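Local coordinates for putative exported protein (PDB 4RAA) that is of unknown function but adopts a six-bladed beta-propeller fold of the YWTD superfamily and is probably exported from the bacterial cell, at residues G311-D315 / Y316-P320. Numbering follows the deposited sequence.
Sequences GSVDD and YHVAP
Val313 and Tyr316 face each other as an antiparallel hydrogen-bonded pair across a tight hairpin. The two backbone bonds are reciprocal, Val313 N giving its hydrogen to Tyr316 O and Tyr316 N giving its own to Val313 O, each with an N to O distance of 2.9 Å. Both side chains leave the same face of the hairpin. Tyr316 CG is anti to its own carbonyl carbon (chi1 -77°), which brings the ring back toward the turn: Val313 O sits at the ring edge, near its plane, 3.5 Å from CD2, while Asp314 O approaches CD2 obliquely. Farther along this face, Val313 and Val318 meet through one methyl each, CG2 to CG2 at 4.0 Å, their side chains running across one another at a slant. Phe357 of the neighbouring strand 354-360 touches Val313, Tyr316 and Val318, extending this apolar patch into the four-stranded antiparallel sheet of one propeller blade, where 312-313 is an edge strand. The link from Val313 to Tyr316 is a type I' turn, with Asp314 and Asp315 both in left-handed backbone conformations, the classic turn of a beta hairpin with a two-residue loop. On the other face lie Ser312 and His317. Ser312 brings only CB to the partner strand, 3.2 Å from Tyr316 O; its OG is hydrogen-bonded instead to Glu260. The His317 ring stacks with Phe267, and its NE2 is hydrogen-bonded to Asp265. Beyond the direct backbone pairing, a water lies between the two arms of the hairpin, accepting from Val318 N at 2.8 Å and within hydrogen-bonding distance of Gly311 O at 3.0 Å.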
ATOM      1  N   GLY A 311      -2.280  26.989  -3.112  1.00 39.80           N
ATOM      2  CA  GLY A 311      -1.865  26.782  -4.515  1.00 37.41           C
ATOM      3  C   GLY A 311      -1.990  28.038  -5.387  1.00 36.73           C
ATOM      4  O   GLY A 311      -2.646  29.021  -5.017  1.00 36.97           O
ATOM      5  N   SER A 312      -1.345  27.990  -6.548  1.00 36.50           N
ATOM      6  CA  SER A 312      -1.360  29.063  -7.549  1.00 37.25           C
ATOM      7  C   SER A 312      -1.465  28.488  -8.971  1.00 40.24           C
ATOM      8  O   SER A 312      -1.312  27.277  -9.171  1.00 41.01           O
ATOM      9  CB  SER A 312      -0.130  29.958  -7.392  1.00 37.02           C
ATOM     10  OG  SER A 312       1.058  29.201  -7.296  1.00 36.60           O
ATOM     11  N   VAL A 313      -1.752  29.360  -9.941  1.00 42.64           N
ATOM     12  CA  VAL A 313      -1.959  28.976 -11.354  1.00 44.98           C
ATOM     13  C   VAL A 313      -1.257  29.993 -12.259  1.00 46.14           C
ATOM     14  O   VAL A 313      -1.696  31.143 -12.329  1.00 44.68           O
ATOM     15  CB  VAL A 313      -3.482  28.942 -11.682  1.00 46.86           C
ATOM     16  CG1 VAL A 313      -3.747  28.558 -13.141  1.00 49.47           C
ATOM     17  CG2 VAL A 313      -4.230  28.003 -10.733  1.00 46.37           C
ATOM     18  N   ASP A 314      -0.172  29.587 -12.932  1.00 48.08           N
ATOM     19  CA  ASP A 314       0.624  30.485 -13.805  1.00 50.74           C
ATOM     20  C   ASP A 314       1.054  31.725 -12.968  1.00 48.24           C
ATOM     21  O   ASP A 314       0.844  32.885 -13.363  1.00 49.74           O
ATOM     22  CB  ASP A 314      -0.192  30.830 -15.083  1.00 54.51           C
ATOM     23  CG  ASP A 314       0.575  31.688 -16.095  1.00 56.42           C
ATOM     24  OD1 ASP A 314       1.823  31.596 -16.175  1.00 56.73           O
ATOM     25  OD2 ASP A 314      -0.099  32.465 -16.809  1.00 57.34           O
ATOM     26  N   ASP A 315       1.582  31.441 -11.771  1.00 43.78           N
ATOM     27  CA  ASP A 315       1.987  32.444 -10.780  1.00 42.43           C
ATOM     28  C   ASP A 315       0.859  33.393 -10.262  1.00 40.76           C
ATOM     29  O   ASP A 315       1.165  34.433  -9.672  1.00 40.97           O
ATOM     30  CB  ASP A 315       3.226  33.228 -11.275  1.00 44.44           C
ATOM     31  CG  ASP A 315       4.469  32.335 -11.491  1.00 46.71           C
ATOM     32  OD1 ASP A 315       4.543  31.196 -10.979  1.00 44.68           O
ATOM     33  OD2 ASP A 315       5.416  32.810 -12.158  1.00 50.84           O
ATOM     34  N   TYR A 316      -0.420  33.030 -10.455  1.00 39.46           N
ATOM     35  CA  TYR A 316      -1.574  33.805  -9.942  1.00 38.82           C
ATOM     36  C   TYR A 316      -2.091  33.153  -8.655  1.00 36.51           C
ATOM     37  O   TYR A 316      -2.272  31.939  -8.610  1.00 35.69           O
ATOM     38  CB  TYR A 316      -2.758  33.893 -10.933  1.00 39.55           C
ATOM     39  CG  TYR A 316      -2.622  34.872 -12.089  1.00 41.41           C
ATOM     40  CD1 TYR A 316      -3.037  36.210 -11.956  1.00 41.82           C
ATOM     41  CD2 TYR A 316      -2.124  34.460 -13.333  1.00 43.56           C
ATOM     42  CE1 TYR A 316      -2.934  37.107 -13.017  1.00 43.77           C
ATOM     43  CE2 TYR A 316      -2.013  35.353 -14.401  1.00 45.17           C
ATOM     44  CZ  TYR A 316      -2.421  36.669 -14.242  1.00 45.41           C
ATOM     45  OH  TYR A 316      -2.304  37.538 -15.298  1.00 47.32           O
ATOM     46  N   HIS A 317      -2.337  33.974  -7.631  1.00 35.22           N
ATOM     47  CA  HIS A 317      -2.914  33.528  -6.355  1.00 33.44           C
ATOM     48  C   HIS A 317      -4.415  33.405  -6.584  1.00 33.31           C
ATOM     49  O   HIS A 317      -4.982  34.237  -7.294  1.00 34.45           O
ATOM     50  CB  HIS A 317      -2.610  34.525  -5.241  1.00 32.76           C
ATOM     51  CG  HIS A 317      -1.154  34.652  -4.946  1.00 32.47           C
ATOM     52  ND1 HIS A 317      -0.586  34.164  -3.792  1.00 31.52           N
ATOM     53  CD2 HIS A 317      -0.136  35.155  -5.685  1.00 33.36           C
ATOM     54  CE1 HIS A 317       0.716  34.388  -3.820  1.00 31.76           C
ATOM     55  NE2 HIS A 317       1.016  34.984  -4.956  1.00 32.52           N
ATOM     56  N   VAL A 318      -5.041  32.381  -5.994  1.00 32.12           N
ATOM     57  CA  VAL A 318      -6.464  32.079  -6.192  1.00 31.88           C
ATOM     58  C   VAL A 318      -7.262  32.410  -4.939  1.00 31.98           C
ATOM     59  O   VAL A 318      -6.836  32.082  -3.838  1.00 32.24           O
ATOM     60  CB  VAL A 318      -6.683  30.586  -6.546  1.00 31.39           C
ATOM     61  CG1 VAL A 318      -8.172  30.280  -6.777  1.00 31.74           C
ATOM     62  CG2 VAL A 318      -5.860  30.207  -7.775  1.00 31.80           C
ATOM     63  N   ALA A 319      -8.429  33.030  -5.123  1.00 32.83           N
ATOM     64  CA  ALA A 319      -9.343  33.359  -4.021  1.00 32.87           C
ATOM     65  C   ALA A 319     -10.786  33.194  -4.506  1.00 33.48           C
ATOM     66  O   ALA A 319     -11.223  33.975  -5.338  1.00 34.48           O
ATOM     67  CB  ALA A 319      -9.105  34.780  -3.547  1.00 33.33           C
ATOM     68  N   PRO A 320     -11.528  32.178  -4.005  1.00 33.33           N
ATOM     69  CA  PRO A 320     -12.905  31.995  -4.462  1.00 33.63           C
ATOM     70  C   PRO A 320     -13.824  33.027  -3.821  1.00 34.66           C
ATOM     71  O   PRO A 320     -13.670  33.335  -2.634  1.00 34.32           O
ATOM     72  CB  PRO A 320     -13.238  30.582  -4.000  1.00 33.43           C
ATOM     73  CG  PRO A 320     -12.449  30.425  -2.761  1.00 32.94           C
ATOM     74  CD  PRO A 320     -11.171  31.185  -2.978  1.00 32.57           C
TER
HETATM   75  O   HOH W   1      -3.644  31.522  -3.782  1.00 23.73           O